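Local coordinates for ULam111 (Flavobacterium sp., PDB 5WUT), which probably hydrolyses the beta-1,3-glucosidic bonds of laminarin, as a family 16 glycoside hydrolase with a beta-jelly-roll fold, at residues 58-69 against 202-210; 91-99 against 212-222. One frame throughout, in Å; residues are numbered along the deposited sequence.

Interaction 1 of 2, residues 58-69 against 202-210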
loop_
_atom_site.group_PDB
_atom_site.type_symbol
_atom_site.label_atom_id
_atom_site.label_comp_id
_atom_site.label_asym_id
_atom_site.label_seq_id
_atom_site.Cartn_x
_atom_site.Cartn_y
_atom_site.Cartn_z
ATOM N N ILE A 58 5.137 -20.149 -14.521
ATOM C CA ILE A 58 5.838 -19.867 -15.763
ATOM C C ILE A 58 7.321 -19.801 -15.473
ATOM O O ILE A 58 7.742 -19.087 -14.560
ATOM C CB ILE A 58 5.375 -18.543 -16.378
ATOM C CG1 ILE A 58 3.888 -18.632 -16.756
ATOM C CG2 ILE A 58 6.259 -18.164 -17.582
ATOM C CD1 ILE A 58 3.272 -17.310 -17.143
ATOM N N THR A 59 8.122 -20.545 -16.235
ATOM C CA THR A 59 9.565 -20.521 -16.021
ATOM C C THR A 59 10.306 -19.904 -17.204
ATOM O O THR A 59 10.117 -20.312 -18.359
ATOM C CB THR A 59 10.121 -21.937 -15.765
ATOM O OG1 THR A 59 9.526 -22.470 -14.574
ATOM C CG2 THR A 59 11.630 -21.889 -15.571
ATOM N N ALA A 60 11.114 -18.892 -16.898
ATOM C CA ALA A 60 12.001 -18.271 -17.873
ATOM C C ALA A 60 13.308 -19.055 -17.882
ATOM O O ALA A 60 13.882 -19.296 -16.827
ATOM C CB ALA A 60 12.243 -16.804 -17.518
ATOM N N LYS A 61 13.729 -19.486 -19.070
ATOM C CA LYS A 61 14.907 -20.340 -19.205
ATOM C C LYS A 61 15.881 -19.781 -20.223
ATOM O O LYS A 61 15.494 -19.092 -21.161
ATOM C CB LYS A 61 14.513 -21.757 -19.635
ATOM C CG LYS A 61 13.499 -22.463 -18.746
ATOM C CD LYS A 61 13.200 -23.860 -19.307
ATOM C CE LYS A 61 11.751 -24.296 -19.070
ATOM N NZ LYS A 61 11.374 -25.497 -19.896
ATOM N N LYS A 62 17.153 -20.123 -20.044
ATOM C CA LYS A 62 18.151 -19.864 -21.060
ATOM C C LYS A 62 18.826 -21.185 -21.437
ATOM O O LYS A 62 19.316 -21.906 -20.575
ATOM C CB LYS A 62 19.174 -18.849 -20.565
ATOM C CG LYS A 62 20.213 -18.477 -21.620
ATOM C CD LYS A 62 21.379 -17.724 -20.988
ATOM C CE LYS A 62 22.446 -17.381 -22.017
ATOM N NZ LYS A 62 23.401 -18.514 -22.187
ATOM N N GLU A 63 18.804 -21.498 -22.727
ATOM C CA GLU A 63 19.387 -22.727 -23.255
ATOM C C GLU A 63 20.259 -22.337 -24.446
ATOM O O GLU A 63 19.769 -21.926 -25.501
ATOM C CB GLU A 63 18.274 -23.715 -23.630
ATOM C CG GLU A 63 17.576 -24.304 -22.386
ATOM C CD GLU A 63 16.077 -24.593 -22.566
ATOM O OE1 GLU A 63 15.362 -23.789 -23.211
ATOM O OE2 GLU A 63 15.608 -25.628 -22.049
ATOM N N GLY A 64 21.574 -22.424 -24.270
ATOM C CA GLY A 64 22.465 -21.867 -25.265
ATOM C C GLY A 64 22.296 -20.365 -25.273
ATOM O O GLY A 64 22.361 -19.722 -24.218
ATOM N N THR A 65 22.045 -19.792 -26.443
ATOM C CA THR A 65 21.689 -18.381 -26.505
ATOM C C THR A 65 20.198 -18.170 -26.739
ATOM O O THR A 65 19.767 -17.062 -27.040
ATOM C CB THR A 65 22.450 -17.633 -27.600
ATOM O OG1 THR A 65 22.260 -18.288 -28.862
ATOM C CG2 THR A 65 23.936 -17.552 -27.261
ATOM N N GLN A 66 19.419 -19.240 -26.623
ATOM C CA GLN A 66 17.968 -19.138 -26.748
ATOM C C GLN A 66 17.298 -18.931 -25.385
ATOM O O GLN A 66 17.545 -19.665 -24.427
ATOM C CB GLN A 66 17.391 -20.382 -27.444
ATOM C CG GLN A 66 15.846 -20.459 -27.364
ATOM C CD GLN A 66 15.221 -21.313 -28.460
ATOM O OE1 GLN A 66 14.490 -22.270 -28.186
ATOM N NE2 GLN A 66 15.452 -20.933 -29.696
ATOM N N TYR A 67 16.478 -17.887 -25.304
ATOM C CA TYR A 67 15.662 -17.621 -24.131
ATOM C C TYR A 67 14.226 -18.018 -24.412
ATOM O O TYR A 67 13.728 -17.737 -25.495
ATOM C CB TYR A 67 15.720 -16.142 -23.768
ATOM C CG TYR A 67 17.090 -15.640 -23.385
ATOM C CD1 TYR A 67 17.966 -15.164 -24.351
ATOM C CD2 TYR A 67 17.502 -15.631 -22.053
ATOM C CE1 TYR A 67 19.216 -14.701 -24.010
ATOM C CE2 TYR A 67 18.764 -15.155 -21.693
ATOM C CZ TYR A 67 19.613 -14.694 -22.684
ATOM O OH TYR A 67 20.857 -14.213 -22.345
ATOM N N THR A 68 13.556 -18.624 -23.431
ATOM C CA THR A 68 12.160 -19.028 -23.600
ATOM C C THR A 68 11.300 -18.699 -22.380
ATOM O O THR A 68 11.782 -18.654 -21.252
ATOM C CB THR A 68 12.032 -20.539 -23.897
ATOM O OG1 THR A 68 12.778 -21.288 -22.931
ATOM C CG2 THR A 68 12.545 -20.862 -25.323
ATOM N N SER A 69 10.015 -18.500 -22.632
ATOM C CA SER A 69 9.087 -18.167 -21.561
ATOM C C SER A 69 7.674 -18.428 -22.057
ATOM O O SER A 69 7.497 -19.097 -23.080
ATOM C CB SER A 69 9.282 -16.711 -21.116
ATOM O OG SER A 69 8.602 -16.456 -19.881
ATOM N N PHE A 202 -7.412 -10.635 -20.621
ATOM C CA PHE A 202 -6.235 -10.776 -19.758
ATOM C C PHE A 202 -5.018 -11.244 -20.509
ATOM O O PHE A 202 -5.151 -11.984 -21.466
ATOM C CB PHE A 202 -6.508 -11.769 -18.630
ATOM C CG PHE A 202 -7.597 -11.341 -17.710
ATOM C CD1 PHE A 202 -7.402 -10.264 -16.862
ATOM C CD2 PHE A 202 -8.809 -12.014 -17.671
ATOM C CE1 PHE A 202 -8.410 -9.860 -15.994
ATOM C CE2 PHE A 202 -9.825 -11.613 -16.807
ATOM C CZ PHE A 202 -9.621 -10.536 -15.963
ATOM N N ILE A 203 -3.848 -10.812 -20.055
ATOM C CA ILE A 203 -2.570 -11.366 -20.520
ATOM C C ILE A 203 -1.711 -11.656 -19.300
ATOM O O ILE A 203 -1.643 -10.832 -18.382
ATOM C CB ILE A 203 -1.808 -10.399 -21.458
ATOM C CG1 ILE A 203 -2.691 -9.931 -22.624
ATOM C CG2 ILE A 203 -0.522 -11.066 -21.970
ATOM C CD1 ILE A 203 -3.451 -8.614 -22.318
ATOM N N ILE A 204 -1.090 -12.836 -19.268
ATOM C CA ILE A 204 -0.033 -13.146 -18.300
ATOM C C ILE A 204 1.217 -13.478 -19.091
ATOM O O ILE A 204 1.169 -14.301 -20.007
ATOM C CB ILE A 204 -0.401 -14.329 -17.385
ATOM C CG1 ILE A 204 -1.653 -14.013 -16.582
ATOM C CG2 ILE A 204 0.746 -14.656 -16.431
ATOM C CD1 ILE A 204 -2.178 -15.217 -15.766
ATOM N N ASN A 205 2.345 -12.857 -18.768
ATOM C CA ASN A 205 3.560 -13.219 -19.495
ATOM C C ASN A 205 4.798 -12.929 -18.675
ATOM O O ASN A 205 4.745 -12.250 -17.653
ATOM C CB ASN A 205 3.648 -12.478 -20.839
ATOM C CG ASN A 205 4.044 -11.032 -20.681
ATOM O OD1 ASN A 205 3.202 -10.182 -20.378
ATOM N ND2 ASN A 205 5.338 -10.737 -20.862
ATOM N N MET A 206 5.930 -13.447 -19.127
ATOM C CA MET A 206 7.196 -13.047 -18.527
ATOM C C MET A 206 8.215 -12.828 -19.635
ATOM O O MET A 206 8.628 -13.770 -20.327
ATOM C CB MET A 206 7.680 -14.076 -17.502
ATOM C CG MET A 206 9.086 -13.777 -16.972
ATOM S SD MET A 206 9.579 -14.658 -15.472
ATOM C CE MET A 206 9.001 -16.317 -15.823
ATOM N N ALA A 207 8.564 -11.566 -19.853
ATOM C CA ALA A 207 9.547 -11.206 -20.867
ATOM C C ALA A 207 10.983 -11.157 -20.302
ATOM O O ALA A 207 11.204 -11.140 -19.090
ATOM C CB ALA A 207 9.183 -9.881 -21.499
ATOM N N ILE A 208 11.954 -11.176 -21.209
ATOM C CA ILE A 208 13.365 -11.156 -20.861
ATOM C C ILE A 208 14.080 -10.076 -21.658
ATOM O O ILE A 208 14.022 -10.076 -22.887
ATOM C CB ILE A 208 14.033 -12.514 -21.152
ATOM C CG1 ILE A 208 13.403 -13.589 -20.267
ATOM C CG2 ILE A 208 15.563 -12.410 -20.956
ATOM C CD1 ILE A 208 13.728 -15.019 -20.705
ATOM N N GLY A 209 14.705 -9.133 -20.957
ATOM C CA GLY A 209 15.463 -8.077 -21.615
ATOM C C GLY A 209 14.605 -7.117 -22.403
ATOM O O GLY A 209 13.445 -6.917 -22.071
ATOM N N GLY A 210 15.173 -6.515 -23.448
ATOM C CA GLY A 210 14.402 -5.581 -24.242
ATOM C C GLY A 210 14.384 -4.143 -23.759
ATOM O O GLY A 210 15.047 -3.780 -22.780
#
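Met206 reaches from strand 202-208 into the hairpin of strands 58-63 and 66-69, and its side chain can be followed from Ser69 at its root to Ile58 and Ala60 at its tip. CB lies 3.5 Å from Ser69 OG. The chain then runs out with CG anti to the backbone N (chi1 173°) and bends only at its last torsion. SD comes to 4.0 Å from Ala60 CB. That final bend lays CE across the backbone of strand 58-63, 3.3 Å from Ile58 O and 3.7 Å from both Ile58 CG2 and Ala60 CB.

Other branches extend the packing on both sides. Ile58 CD1 meets Ile204 CG2 at 3.7 Å, the two side chains meeting at a slant. Ile208 lies across Tyr67 at about a right angle, its CD1 3.8 Å from Tyr67 CB and also close to Ala60 CB. The tyrosine's hydroxyl is held beyond these segments by Asp219.

A single polar bond joins the two segments: Ser69 OG donates to Met206 O over 2.7 Å, in the carbonyl plane and on a lone pair. Strands 58-63 and 202-208 run in nearly the same direction, 19° apart, but their axes approach no closer than 8.0 Å. They are not paired directly and meet through side chains, consistent with the interior of the jelly roll. The hairpin itself closes with a type II' turn at Glu63-Gln66. The chemistry is that of an oily core fastened at one point, where the buried serine hydroxyl donates a hydrogen bond to a strand carbonyl.

Interaction 2 of 2, residues 91-99 against 212-222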
loop_
_atom_site.group_PDB
_atom_site.type_symbol
_atom_site.label_atom_id
_atom_site.label_comp_id
_atom_site.label_asym_id
_atom_site.label_seq_id
_atom_site.Cartn_x
_atom_site.Cartn_y
_atom_site.Cartn_z
ATOM N N LEU A 91 6.655 -13.204 -7.538
ATOM C CA LEU A 91 7.514 -12.680 -8.601
ATOM C C LEU A 91 8.767 -13.505 -8.855
ATOM O O LEU A 91 9.300 -14.108 -7.919
ATOM C CB LEU A 91 7.952 -11.258 -8.255
ATOM C CG LEU A 91 6.849 -10.214 -8.145
ATOM C CD1 LEU A 91 7.413 -8.915 -7.555
ATOM C CD2 LEU A 91 6.235 -9.980 -9.520
ATOM N N PRO A 92 9.234 -13.512 -10.115
ATOM C CA PRO A 92 10.610 -13.921 -10.412
ATOM C C PRO A 92 11.531 -12.792 -9.986
ATOM O O PRO A 92 11.054 -11.669 -9.799
ATOM C CB PRO A 92 10.617 -14.082 -11.928
ATOM C CG PRO A 92 9.675 -12.988 -12.374
ATOM C CD PRO A 92 8.574 -12.954 -11.307
ATOM N N VAL A 93 12.828 -13.051 -9.857
ATOM C CA VAL A 93 13.734 -11.995 -9.435
ATOM C C VAL A 93 14.983 -11.986 -10.293
ATOM O O VAL A 93 15.390 -13.018 -10.822
ATOM C CB VAL A 93 14.134 -12.155 -7.955
ATOM C CG1 VAL A 93 12.915 -12.016 -7.060
ATOM C CG2 VAL A 93 14.768 -13.499 -7.722
ATOM N N GLY A 94 15.572 -10.808 -10.453
ATOM C CA GLY A 94 16.862 -10.704 -11.117
ATOM C C GLY A 94 16.873 -9.737 -12.278
ATOM O O GLY A 94 15.839 -9.442 -12.888
ATOM N N LYS A 95 18.060 -9.233 -12.596
ATOM C CA LYS A 95 18.181 -8.227 -13.637
ATOM C C LYS A 95 17.843 -8.779 -15.021
ATOM O O LYS A 95 18.469 -9.734 -15.487
ATOM C CB LYS A 95 19.594 -7.638 -13.645
ATOM C CG LYS A 95 19.779 -6.539 -14.676
ATOM C CD LYS A 95 21.203 -5.980 -14.649
ATOM C CE LYS A 95 22.206 -7.019 -15.078
ATOM N NZ LYS A 95 23.520 -6.408 -15.458
ATOM N N GLY A 96 16.851 -8.171 -15.665
ATOM C CA GLY A 96 16.458 -8.549 -17.011
ATOM C C GLY A 96 15.079 -9.182 -17.096
ATOM O O GLY A 96 14.490 -9.220 -18.165
ATOM N N ILE A 97 14.554 -9.656 -15.971
ATOM C CA ILE A 97 13.255 -10.315 -15.973
ATOM C C ILE A 97 12.110 -9.286 -15.922
ATOM O O ILE A 97 12.238 -8.228 -15.300
ATOM C CB ILE A 97 13.158 -11.331 -14.783
ATOM C CG1 ILE A 97 12.321 -12.533 -15.187
ATOM C CG2 ILE A 97 12.701 -10.680 -13.492
ATOM C CD1 ILE A 97 12.970 -13.342 -16.280
ATOM N N TRP A 98 11.019 -9.572 -16.625
ATOM C CA TRP A 98 9.862 -8.676 -16.647
ATOM C C TRP A 98 8.539 -9.449 -16.691
ATOM O O TRP A 98 7.963 -9.676 -17.777
ATOM C CB TRP A 98 9.947 -7.704 -17.836
ATOM C CG TRP A 98 8.738 -6.783 -17.950
ATOM C CD1 TRP A 98 7.814 -6.501 -16.973
ATOM C CD2 TRP A 98 8.329 -6.048 -19.107
ATOM N NE1 TRP A 98 6.854 -5.643 -17.461
ATOM C CE2 TRP A 98 7.154 -5.342 -18.766
ATOM C CE3 TRP A 98 8.837 -5.922 -20.396
ATOM C CZ2 TRP A 98 6.476 -4.527 -19.678
ATOM C CZ3 TRP A 98 8.172 -5.102 -21.300
ATOM C CH2 TRP A 98 7.003 -4.416 -20.936
ATOM N N PRO A 99 8.056 -9.844 -15.507
ATOM C CA PRO A 99 6.742 -10.466 -15.369
ATOM C C PRO A 99 5.624 -9.437 -15.450
ATOM O O PRO A 99 5.803 -8.284 -15.033
ATOM C CB PRO A 99 6.806 -11.089 -13.981
ATOM C CG PRO A 99 7.651 -10.130 -13.208
ATOM C CD PRO A 99 8.744 -9.759 -14.207
ATOM N N PHE A 212 12.217 -2.345 -22.251
ATOM C CA PHE A 212 11.695 -2.002 -20.935
ATOM C C PHE A 212 12.283 -2.871 -19.826
ATOM O O PHE A 212 12.689 -2.370 -18.773
ATOM C CB PHE A 212 10.164 -2.075 -20.936
ATOM C CG PHE A 212 9.538 -1.489 -19.703
ATOM C CD1 PHE A 212 9.079 -2.306 -18.679
ATOM C CD2 PHE A 212 9.426 -0.114 -19.562
ATOM C CE1 PHE A 212 8.511 -1.761 -17.536
ATOM C CE2 PHE A 212 8.859 0.441 -18.419
ATOM C CZ PHE A 212 8.402 -0.385 -17.406
ATOM N N GLY A 213 12.332 -4.178 -20.050
ATOM C CA GLY A 213 12.849 -5.077 -19.040
ATOM C C GLY A 213 14.357 -5.071 -18.953
ATOM O O GLY A 213 14.931 -5.435 -17.928
ATOM N N GLY A 214 15.005 -4.637 -20.028
ATOM C CA GLY A 214 16.455 -4.609 -20.053
ATOM C C GLY A 214 16.999 -3.223 -20.328
ATOM O O GLY A 214 16.506 -2.239 -19.780
ATOM N N PRO A 215 17.981 -3.133 -21.238
ATOM C CA PRO A 215 18.400 -4.238 -22.119
ATOM C C PRO A 215 19.342 -5.260 -21.486
ATOM O O PRO A 215 19.486 -6.359 -22.029
ATOM C CB PRO A 215 19.129 -3.510 -23.249
ATOM C CG PRO A 215 19.682 -2.285 -22.590
ATOM C CD PRO A 215 18.606 -1.854 -21.615
ATOM N N GLU A 216 19.965 -4.918 -20.363
ATOM C CA GLU A 216 20.885 -5.836 -19.707
ATOM C C GLU A 216 20.178 -7.006 -19.055
ATOM O O GLU A 216 19.149 -6.831 -18.402
ATOM C CB GLU A 216 21.721 -5.103 -18.658
ATOM C CG GLU A 216 22.662 -4.079 -19.259
ATOM C CD GLU A 216 23.493 -4.643 -20.400
ATOM O OE1 GLU A 216 24.061 -5.752 -20.250
ATOM O OE2 GLU A 216 23.567 -3.979 -21.455
ATOM N N VAL A 217 20.739 -8.198 -19.252
ATOM C CA VAL A 217 20.214 -9.413 -18.646
ATOM C C VAL A 217 21.335 -10.150 -17.929
ATOM O O VAL A 217 22.375 -10.459 -18.524
ATOM C CB VAL A 217 19.566 -10.358 -19.684
ATOM C CG1 VAL A 217 19.107 -11.650 -19.019
ATOM C CG2 VAL A 217 18.386 -9.693 -20.355
ATOM N N ASP A 218 21.119 -10.426 -16.650
ATOM C CA ASP A 218 22.020 -11.246 -15.849
ATOM C C ASP A 218 21.715 -12.725 -16.080
ATOM O O ASP A 218 20.774 -13.276 -15.509
ATOM C CB ASP A 218 21.878 -10.870 -14.373
ATOM C CG ASP A 218 22.715 -11.740 -13.445
ATOM O OD1 ASP A 218 23.525 -12.559 -13.933
ATOM O OD2 ASP A 218 22.580 -11.571 -12.206
ATOM N N ASP A 219 22.516 -13.381 -16.914
ATOM C CA ASP A 219 22.198 -14.750 -17.309
ATOM C C ASP A 219 22.316 -15.757 -16.162
ATOM O O ASP A 219 21.836 -16.884 -16.271
ATOM C CB ASP A 219 23.091 -15.180 -18.477
ATOM C CG ASP A 219 22.715 -14.497 -19.781
ATOM O OD1 ASP A 219 21.520 -14.191 -19.983
ATOM O OD2 ASP A 219 23.622 -14.247 -20.610
ATOM N N ALA A 220 22.934 -15.359 -15.056
ATOM C CA ALA A 220 23.051 -16.249 -13.908
ATOM C C ALA A 220 21.703 -16.468 -13.213
ATOM O O ALA A 220 21.559 -17.402 -12.422
ATOM C CB ALA A 220 24.054 -15.699 -12.912
ATOM N N ILE A 221 20.722 -15.614 -13.498
ATOM C CA ILE A 221 19.448 -15.704 -12.776
ATOM C C ILE A 221 18.581 -16.885 -13.216
ATOM O O ILE A 221 17.690 -17.305 -12.487
ATOM C CB ILE A 221 18.591 -14.396 -12.906
ATOM C CG1 ILE A 221 17.955 -14.243 -14.295
ATOM C CG2 ILE A 221 19.403 -13.170 -12.517
ATOM C CD1 ILE A 221 17.133 -12.944 -14.452
ATOM N N PHE A 222 18.826 -17.411 -14.409
ATOM C CA PHE A 222 17.942 -18.421 -14.978
ATOM C C PHE A 222 18.226 -19.802 -14.408
ATOM O O PHE A 222 19.383 -20.152 -14.183
ATOM C CB PHE A 222 18.067 -18.429 -16.499
ATOM C CG PHE A 222 17.688 -17.132 -17.123
ATOM C CD1 PHE A 222 16.347 -16.761 -17.181
ATOM C CD2 PHE A 222 18.647 -16.254 -17.595
ATOM C CE1 PHE A 222 15.966 -15.548 -17.740
ATOM C CE2 PHE A 222 18.279 -15.040 -18.155
ATOM C CZ PHE A 222 16.934 -14.683 -18.218
HETATM O O HOH W 1 20.522 -9.993 -11.171
HETATM O O HOH W 2 14.515 -6.458 -15.389
#
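Phe212 turns the edge of its ring to the face of Trp98. The planes are inclined at 50°, with 4.7 Å between the Phe212 centroid and that of the indole's six-membered ring, and CD1 stands above the indole, offset toward its rim. Phe212 CB stands over the rim of the indole, 3.6 Å from Trp98 CZ3. As whole side chains, the two run roughly perpendicular to each other. With CG anti to the backbone N (chi1 177°), Trp98 swings its indole out toward 212-222, and NE1 hydrogen-bonds to the Glu123 carboxylate. With an alanine in place of Trp98, the Phe212 edge would probably lose the face it rests on, and Glu123 would be left without its indole N-H donor.

Glu123 ends strand 118-123, whose sequence fits the E-I-D-x-x-E signature of family 16 glycoside hydrolases, so this aromatic pair probably borders the substrate cleft. Next to it, Gly94-Ile97 forms a type II turn that fits closely against 212-222. A side chain on Gly96 would collide with Val217 CG2.

Lys95 and Glu216 extend alongside in a common direction, although Lys95 NZ stays 4.9 Å from Glu216 OE1. The Asp218 side chain crosses that of Lys95 at about a right angle; its backbone N gives a nearly straight bond (166°) to Lys95 O at 3.0 Å, arriving from above the carbonyl plane. Water 1 bridges Lys95 N to Asp218 OD2, while water 2 joins Gly96 N, Ile97 O and Gly213 O.

Ile221 drapes its CG2 over Gly94 CA at 3.8 Å and sets CD1 3.6 Å from Lys95 O, while its CG1 covers the centre of the neighbouring Phe222 ring. The Ile97 and Phe222 side chains run antiparallel past one another, CD1 of the isoleucine 4.0 Å from CE1 of the phenylalanine.

Overall arrangement
The two interactions lie on the same side of the chain's centre, with their own centres about 9 Å apart. Along the chain their segments alternate: 58-69, 91-99, 202-210, then 212-222. Strand 200-208 leads straight into helix 210-213, carrying the chain from interaction 1 to interaction 2, and strand 97-105 pairs antiparallel with strand 200-208. Direct bridges tie them: a probable hydrogen bond from Gly209 N to Gly96 O, and the Met206 sulfur packed on Ile97 and Pro92. The buried contact is thus joined directly to the partly buried loops at this end, consistent with a core that extends to the edge of the jelly roll, all within the family 16 region.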